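Local atomic coordinates of suppressor of RNA silencing p3 (Rice hoja blanca virus, PDB entry 3AJF), a protein that suppresses RNA-mediated gene silencing in the host, presumably by binding double-stranded RNA, and forms a homodimer. Residues A59-L63 with L77-V81; P46-L52 with Y87-P93; F23-L27 with V54-A59. All coordinates share one frame; numbering follows the deposited sequence.

In the fold
From the N terminus, helix 17-30 is the first element used. Contact 3 (F23-L27 with V54-A59) packs it across helix 49-64 and closes the first loop, which takes in helix 36-44. Contact 2 (P46-L52 with Y87-P93) opens before contact 3 has closed, so the two cross. It ties the start of helix 49-64 to the tail after helix 74-85. Contact 1 (A59-L63 with L77-V81) pairs helices 49-64 and 74-85 and lies wholly within the long loop of contact 2. It follows contact 3 along the chain and shares Ala59 with it. All three use helix 49-64, and contacts 1 and 2 also touch the second subunit.

Contact 1: A59-L63 with L77-V81; sequences AIWML and LTCLV
Helices 49-64 and 74-85 form a near-antiparallel pair in the core of this helical domain, and residues 59-63 and 77-81 form part of their packing. The short axes come within 10.0 Å at 146°. Leu77 points toward the facing helix. Its CG lies anti to the backbone N (chi1 -178°), which carries both methyls over to helix 49-64. There the two branches part. CD1 touches Ala59 CB at 3.9 Å, while CD2 meets the CE methyl of selenomethionine Met62 at 3.8 Å. The Met62 chain bends at chi3 (67°) to bring CE there. Leu63 lies alongside Leu77, running the other way, and its CG rests 3.9 Å from Leu77 CD2. Val81 splits its branches in the same manner. CG2 packs on Ala59 CB at 3.6 Å, and CG1 meets Ile60 CG1 at 4.1 Å, the two side chains crossing at about a right angle. The small Ala59 thus sits against both Leu77 and Val81. Thr78 OG1 faces the methyls of Leu63, with CD1 3.6 Å away, but is hydrogen-bonded to Arg74 O in its own helix. Cys79 in the same helix forms a disulfide with Cys10. Ile60 also packs on Ile60 of the second subunit. The contact is buried and has no hydrogen bond across it, so the two helices are held here by the fit of apolar branches.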
# COMPACT_ATOMS: atom_id res chain seq x y z
N ALA A 59 0.02 -7.59 -2.15
CA ALA A 59 -0.06 -7.56 -0.68
C ALA A 59 -1.42 -7.05 -0.19
O ALA A 59 -1.98 -7.58 0.75
CB ALA A 59 1.11 -6.74 -0.11
N ILE A 60 -1.95 -6.00 -0.83
CA ILE A 60 -3.28 -5.45 -0.52
C ILE A 60 -4.39 -6.48 -0.83
O ILE A 60 -5.32 -6.65 -0.05
CB ILE A 60 -3.53 -4.11 -1.24
CG1 ILE A 60 -2.56 -3.03 -0.65
CG2 ILE A 60 -5.02 -3.66 -1.09
CD1 ILE A 60 -2.50 -1.67 -1.45
N TRP A 61 -4.27 -7.17 -1.96
CA TRP A 61 -5.18 -8.28 -2.25
C TRP A 61 -5.21 -9.34 -1.14
O TRP A 61 -6.29 -9.77 -0.70
CB TRP A 61 -4.94 -8.91 -3.64
CG TRP A 61 -5.82 -10.10 -3.81
CD1 TRP A 61 -7.09 -10.13 -4.34
CD2 TRP A 61 -5.52 -11.43 -3.42
NE1 TRP A 61 -7.59 -11.42 -4.32
CE2 TRP A 61 -6.64 -12.24 -3.74
CE3 TRP A 61 -4.39 -12.03 -2.85
CZ2 TRP A 61 -6.68 -13.61 -3.48
CZ3 TRP A 61 -4.42 -13.42 -2.60
CH2 TRP A 61 -5.57 -14.19 -2.91
N MSE A 62 -4.03 -9.76 -0.67
CA MSE A 62 -3.91 -10.75 0.40
C MSE A 62 -4.60 -10.29 1.69
O MSE A 62 -5.12 -11.12 2.45
CB MSE A 62 -2.45 -11.05 0.71
CG MSE A 62 -1.67 -11.76 -0.39
SE MSE A 62 0.29 -11.73 -0.17
CE MSE A 62 0.62 -12.86 1.45
N LEU A 63 -4.56 -8.98 1.97
CA LEU A 63 -5.19 -8.44 3.18
C LEU A 63 -6.69 -8.22 3.02
O LEU A 63 -7.45 -8.29 4.00
CB LEU A 63 -4.52 -7.12 3.58
CG LEU A 63 -3.09 -7.24 4.09
CD1 LEU A 63 -2.32 -5.88 4.04
CD2 LEU A 63 -3.14 -7.81 5.51
N LEU A 77 2.36 -7.95 7.40
CA LEU A 77 2.09 -7.71 6.00
C LEU A 77 1.61 -6.27 5.80
O LEU A 77 1.99 -5.61 4.83
CB LEU A 77 1.07 -8.73 5.46
CG LEU A 77 0.70 -8.66 3.98
CD1 LEU A 77 1.97 -8.69 3.10
CD2 LEU A 77 -0.24 -9.82 3.64
N THR A 78 0.80 -5.78 6.74
CA THR A 78 0.36 -4.41 6.69
C THR A 78 1.56 -3.48 6.85
O THR A 78 1.63 -2.43 6.19
CB THR A 78 -0.68 -4.15 7.80
OG1 THR A 78 -1.85 -4.93 7.53
CG2 THR A 78 -1.07 -2.69 7.85
N CYS A 79 2.49 -3.85 7.73
CA CYS A 79 3.73 -3.09 7.89
C CYS A 79 4.45 -2.96 6.55
O CYS A 79 4.88 -1.86 6.18
CB CYS A 79 4.70 -3.75 8.92
SG CYS A 79 6.12 -2.69 9.35
N LEU A 80 4.60 -4.08 5.84
CA LEU A 80 5.26 -4.08 4.53
C LEU A 80 4.55 -3.14 3.54
O LEU A 80 5.20 -2.32 2.84
CB LEU A 80 5.29 -5.52 3.98
CG LEU A 80 6.13 -6.53 4.76
CD1 LEU A 80 6.05 -7.94 4.12
CD2 LEU A 80 7.59 -6.03 4.85
N VAL A 81 3.22 -3.21 3.50
CA VAL A 81 2.46 -2.33 2.63
C VAL A 81 2.76 -0.87 2.98
O VAL A 81 3.06 -0.03 2.11
CB VAL A 81 0.93 -2.61 2.64
CG1 VAL A 81 0.18 -1.47 1.92
CG2 VAL A 81 0.65 -3.84 1.94

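Contact 2: P46-L52 with Y87-P93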
# COMPACT_ATOMS: atom_id res chain seq x y z
N PRO A 46 12.76 -0.35 -4.09
CA PRO A 46 11.91 -0.26 -5.29
C PRO A 46 12.51 0.73 -6.30
O PRO A 46 12.92 1.83 -5.91
CB PRO A 46 10.59 0.25 -4.73
CG PRO A 46 10.56 -0.34 -3.30
CD PRO A 46 11.98 -0.20 -2.84
N ASP A 47 12.58 0.36 -7.57
CA ASP A 47 13.29 1.23 -8.53
C ASP A 47 12.43 1.50 -9.76
O ASP A 47 12.87 2.15 -10.72
CB ASP A 47 14.64 0.61 -8.91
CG ASP A 47 14.49 -0.69 -9.69
OD1 ASP A 47 13.49 -1.42 -9.50
OD2 ASP A 47 15.37 -0.98 -10.52
N ASP A 48 11.20 0.99 -9.73
CA ASP A 48 10.26 1.18 -10.81
C ASP A 48 8.88 1.36 -10.20
O ASP A 48 8.42 0.46 -9.50
CB ASP A 48 10.24 -0.04 -11.74
CG ASP A 48 9.43 0.21 -13.00
OD1 ASP A 48 8.19 0.13 -12.94
OD2 ASP A 48 10.04 0.49 -14.05
N PRO A 49 8.20 2.49 -10.50
CA PRO A 49 6.86 2.72 -9.92
C PRO A 49 5.82 1.68 -10.36
O PRO A 49 4.95 1.32 -9.57
CB PRO A 49 6.47 4.11 -10.44
CG PRO A 49 7.25 4.22 -11.77
CD PRO A 49 8.60 3.61 -11.39
N GLU A 50 5.87 1.23 -11.62
CA GLU A 50 4.93 0.17 -12.04
C GLU A 50 5.16 -1.17 -11.30
O GLU A 50 4.21 -1.80 -10.87
CB GLU A 50 4.91 -0.03 -13.57
CG GLU A 50 4.19 -1.34 -14.06
CD GLU A 50 2.64 -1.40 -13.84
OE1 GLU A 50 2.12 -0.91 -12.80
OE2 GLU A 50 1.94 -1.99 -14.71
N ASN A 51 6.41 -1.60 -11.16
CA ASN A 51 6.70 -2.84 -10.43
C ASN A 51 6.31 -2.74 -8.97
O ASN A 51 5.80 -3.71 -8.38
CB ASN A 51 8.17 -3.21 -10.53
CG ASN A 51 8.58 -3.66 -11.97
OD1 ASN A 51 7.74 -3.88 -12.84
ND2 ASN A 51 9.89 -3.78 -12.20
N LEU A 52 6.58 -1.59 -8.36
CA LEU A 52 6.19 -1.38 -6.96
C LEU A 52 4.65 -1.42 -6.83
O LEU A 52 4.14 -1.96 -5.88
CB LEU A 52 6.74 -0.06 -6.40
CG LEU A 52 6.31 0.31 -4.95
CD1 LEU A 52 6.83 -0.71 -3.92
CD2 LEU A 52 6.77 1.72 -4.58
N TYR A 87 8.10 4.65 -0.76
CA TYR A 87 9.06 4.89 -1.81
C TYR A 87 8.43 5.75 -2.92
O TYR A 87 9.13 6.43 -3.65
CB TYR A 87 9.63 3.56 -2.34
CG TYR A 87 10.65 2.96 -1.36
CD1 TYR A 87 11.97 3.37 -1.39
CD2 TYR A 87 10.28 2.02 -0.41
CE1 TYR A 87 12.93 2.85 -0.50
CE2 TYR A 87 11.24 1.49 0.51
CZ TYR A 87 12.56 1.92 0.43
OH TYR A 87 13.54 1.45 1.29
N PHE A 88 7.09 5.79 -2.99
CA PHE A 88 6.43 6.64 -3.99
C PHE A 88 6.73 8.13 -3.88
O PHE A 88 6.48 8.87 -4.85
CB PHE A 88 4.91 6.45 -4.00
CG PHE A 88 4.48 5.20 -4.75
CD1 PHE A 88 4.92 4.97 -6.04
CD2 PHE A 88 3.62 4.29 -4.15
CE1 PHE A 88 4.49 3.85 -6.76
CE2 PHE A 88 3.20 3.15 -4.86
CZ PHE A 88 3.65 2.94 -6.17
N VAL A 89 7.24 8.57 -2.75
CA VAL A 89 7.50 9.99 -2.61
C VAL A 89 8.55 10.39 -3.65
O VAL A 89 8.38 11.40 -4.36
CB VAL A 89 7.90 10.38 -1.16
CG1 VAL A 89 8.21 11.84 -1.07
CG2 VAL A 89 6.75 10.06 -0.20
N GLU A 90 9.60 9.59 -3.80
CA GLU A 90 10.65 9.96 -4.75
C GLU A 90 10.58 9.20 -6.09
O GLU A 90 11.12 9.65 -7.10
CB GLU A 90 12.04 9.84 -4.09
CG GLU A 90 12.38 11.03 -3.14
CD GLU A 90 13.64 10.78 -2.25
OE1 GLU A 90 13.74 9.72 -1.59
OE2 GLU A 90 14.53 11.65 -2.21
N LEU A 91 9.87 8.07 -6.09
CA LEU A 91 9.71 7.22 -7.26
C LEU A 91 8.49 7.60 -8.10
O LEU A 91 7.35 7.32 -7.70
CB LEU A 91 9.58 5.78 -6.79
CG LEU A 91 9.75 4.65 -7.79
CD1 LEU A 91 11.16 4.68 -8.44
CD2 LEU A 91 9.51 3.32 -7.08
N LYS A 92 8.73 8.25 -9.23
CA LYS A 92 7.70 8.87 -10.08
C LYS A 92 7.52 8.14 -11.43
O LYS A 92 8.46 7.57 -11.93
CB LYS A 92 8.08 10.35 -10.32
CG LYS A 92 8.25 11.10 -8.99
CD LYS A 92 8.95 12.44 -9.09
CE LYS A 92 9.35 12.90 -7.67
NZ LYS A 92 10.21 14.16 -7.63
N PRO A 93 6.31 8.15 -11.99
CA PRO A 93 6.10 7.60 -13.34
C PRO A 93 6.95 8.31 -14.40
O PRO A 93 7.60 7.64 -15.21
CB PRO A 93 4.62 7.87 -13.63
CG PRO A 93 4.11 8.69 -12.53
CD PRO A 93 5.07 8.64 -11.38
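Pro46 and Leu52 each lay a carbon over the face of an aromatic ring on the tail after helix 74-85, at the end of this fragment. Pro46 CD stands 3.6 Å from the centroid of the Tyr87 ring, only 6° off the ring normal. This is a CH-pi contact, and the proline and tyrosine side chains cross at about a right angle. Leu52 CD2 does the same to Phe88, 3.7 Å from the ring centroid and 10° off the normal. The leucine and phenylalanine side chains run toward one another. A chi1 of 176° turns Leu52 CG away from its backbone N and extends the side chain from its helix to the ring. The edge of that ring is used too: Pro49 O lies in its plane, 3.8 Å from Phe88 CE1.

Leu91 fits into the turn that leads into helix 49-64. Its CD1 touches the carbonyl carbon of Asp47 at 3.7 Å. Its other methyl, CD2, lies 3.7 Å from Asp48 C and also reaches Leu52 CD2. Pro49 crosses Leu91 at about a right angle, while its CG touches Lys92 O at 3.6 Å. Asp48 is the N-cap of the helix: its OD1 accepts from Asn51 N at 3.1 Å, on the anti side of the carboxylate and somewhat out of its plane.

The contact joins the lead-in and first turn of helix 49-64 to the tail. The tail also meets the second subunit, where Arg74 of that subunit hydrogen-bonds Phe88 O. Helix 36-44 packs beside the contact through Met42, which touches Leu52 and Asn51.

Contact 3: F23-L27 with V54-A59; sequences FFDIL and VFLKSA. With SO4 (sulfate ion), chain E.
Helices 17-30 and 49-64 cross at 108° between the short axes of residues 23-27 and 54-59, which approach to 9.6 Å. This is a buried helix-helix crossing in the helical core of the domain, built round two phenylalanines. The Phe23 ring swings out opposite its backbone N (chi1 -179°) and reaches across to helix 49-64. Its CZ stands over the centre of the Phe55 ring, 3.6 Å above the plane. The two planes meet obliquely at 41°, with centroids 4.7 Å apart. The rim of Phe23 also meets backbone: Phe55 O lies at its edge, in plane, 3.2 Å from CZ. Ala59 CB adds a methyl beside the same CZ.

Leu27, one turn on, divides its methyls. CD1 packs on Val54 CG1 at 3.7 Å and also lies near Ser58 OG. CD2 turns to Phe55 and approaches CD1 of that ring. Ser58 points toward helix 17-30 and fits where the backbones come close, its CA 5.6 Å from that of Leu27. Phe39 of helix 36-44 packs edge-to-face on Phe23, and Tyr84 of helix 74-85 does so on Phe55, so aromatic contacts continue into both neighbouring helices.

Lys57 leads away from this interface. A sulfate ion, probably from the crystallisation liquor, sits at its end. There Lys57 NZ donates a hydrogen bond to sulfate O1 at 3.0 Å.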
# COMPACT_ATOMS: atom_id res chain seq x y z
N PHE A 23 4.05 -14.33 0.05
CA PHE A 23 3.85 -13.06 -0.70
C PHE A 23 4.47 -13.27 -2.08
O PHE A 23 3.77 -13.10 -3.10
CB PHE A 23 4.52 -11.92 0.08
CG PHE A 23 4.40 -10.52 -0.52
CD1 PHE A 23 3.55 -10.22 -1.60
CD2 PHE A 23 5.12 -9.48 0.06
CE1 PHE A 23 3.47 -8.93 -2.11
CE2 PHE A 23 5.02 -8.16 -0.43
CZ PHE A 23 4.19 -7.89 -1.52
N PHE A 24 5.72 -13.72 -2.13
CA PHE A 24 6.38 -13.92 -3.41
C PHE A 24 5.60 -14.93 -4.30
O PHE A 24 5.40 -14.71 -5.51
CB PHE A 24 7.83 -14.40 -3.25
CG PHE A 24 8.45 -14.76 -4.57
CD1 PHE A 24 8.72 -13.76 -5.50
CD2 PHE A 24 8.65 -16.10 -4.94
CE1 PHE A 24 9.24 -14.07 -6.78
CE2 PHE A 24 9.19 -16.44 -6.20
CZ PHE A 24 9.48 -15.40 -7.13
N ASP A 25 5.15 -16.03 -3.70
CA ASP A 25 4.45 -17.08 -4.44
C ASP A 25 3.16 -16.54 -5.09
O ASP A 25 2.85 -16.87 -6.25
CB ASP A 25 4.09 -18.23 -3.52
CG ASP A 25 5.26 -19.13 -3.23
OD1 ASP A 25 6.32 -18.95 -3.88
OD2 ASP A 25 5.13 -20.02 -2.36
N ILE A 26 2.43 -15.74 -4.33
CA ILE A 26 1.16 -15.18 -4.77
C ILE A 26 1.43 -14.15 -5.85
O ILE A 26 0.78 -14.17 -6.89
CB ILE A 26 0.38 -14.61 -3.55
CG1 ILE A 26 -0.18 -15.78 -2.73
CG2 ILE A 26 -0.72 -13.65 -3.99
CD1 ILE A 26 -0.83 -15.42 -1.38
N LEU A 27 2.40 -13.26 -5.61
CA LEU A 27 2.77 -12.22 -6.58
C LEU A 27 3.23 -12.86 -7.90
O LEU A 27 2.81 -12.45 -9.00
CB LEU A 27 3.87 -11.32 -6.00
CG LEU A 27 4.52 -10.28 -6.90
CD1 LEU A 27 3.46 -9.36 -7.49
CD2 LEU A 27 5.49 -9.50 -6.08
N VAL A 54 2.49 -3.12 -8.64
CA VAL A 54 2.11 -4.53 -8.73
C VAL A 54 2.43 -5.31 -7.41
O VAL A 54 1.58 -6.06 -6.89
CB VAL A 54 2.81 -5.14 -9.94
CG1 VAL A 54 2.75 -6.63 -9.91
CG2 VAL A 54 2.19 -4.60 -11.25
N PHE A 55 3.63 -5.12 -6.87
CA PHE A 55 4.06 -5.66 -5.56
C PHE A 55 3.08 -5.28 -4.45
O PHE A 55 2.58 -6.16 -3.73
CB PHE A 55 5.45 -5.08 -5.30
CG PHE A 55 6.09 -5.41 -3.96
CD1 PHE A 55 6.87 -6.56 -3.81
CD2 PHE A 55 6.06 -4.47 -2.90
CE1 PHE A 55 7.55 -6.83 -2.58
CE2 PHE A 55 6.73 -4.73 -1.67
CZ PHE A 55 7.47 -5.89 -1.51
N LEU A 56 2.76 -3.99 -4.33
CA LEU A 56 1.81 -3.54 -3.30
C LEU A 56 0.39 -4.07 -3.51
O LEU A 56 -0.31 -4.41 -2.53
CB LEU A 56 1.78 -2.01 -3.19
CG LEU A 56 3.10 -1.32 -2.77
CD1 LEU A 56 2.94 0.16 -3.03
CD2 LEU A 56 3.42 -1.55 -1.34
N LYS A 57 -0.06 -4.11 -4.76
CA LYS A 57 -1.40 -4.59 -5.06
C LYS A 57 -1.61 -6.06 -4.70
O LYS A 57 -2.70 -6.45 -4.27
CB LYS A 57 -1.74 -4.35 -6.53
CG LYS A 57 -2.13 -2.93 -6.81
CD LYS A 57 -1.80 -2.57 -8.24
CE LYS A 57 -2.92 -2.77 -9.20
NZ LYS A 57 -2.30 -2.72 -10.59
N SER A 58 -0.57 -6.88 -4.86
CA SER A 58 -0.64 -8.29 -4.40
C SER A 58 -0.77 -8.38 -2.87
O SER A 58 -1.58 -9.19 -2.36
CB SER A 58 0.55 -9.13 -4.88
OG SER A 58 0.32 -9.70 -6.15
N ALA A 59 0.02 -7.59 -2.15
CA ALA A 59 -0.06 -7.56 -0.68
C ALA A 59 -1.42 -7.05 -0.19
O ALA A 59 -1.98 -7.58 0.75
CB ALA A 59 1.11 -6.74 -0.11
S SO4 E . -2.70 -6.55 -10.60
O1 SO4 E . -1.65 -5.61 -10.97
O2 SO4 E . -2.26 -7.49 -9.57
O3 SO4 E . -3.09 -7.24 -11.82
O4 SO4 E . -3.86 -5.85 -10.07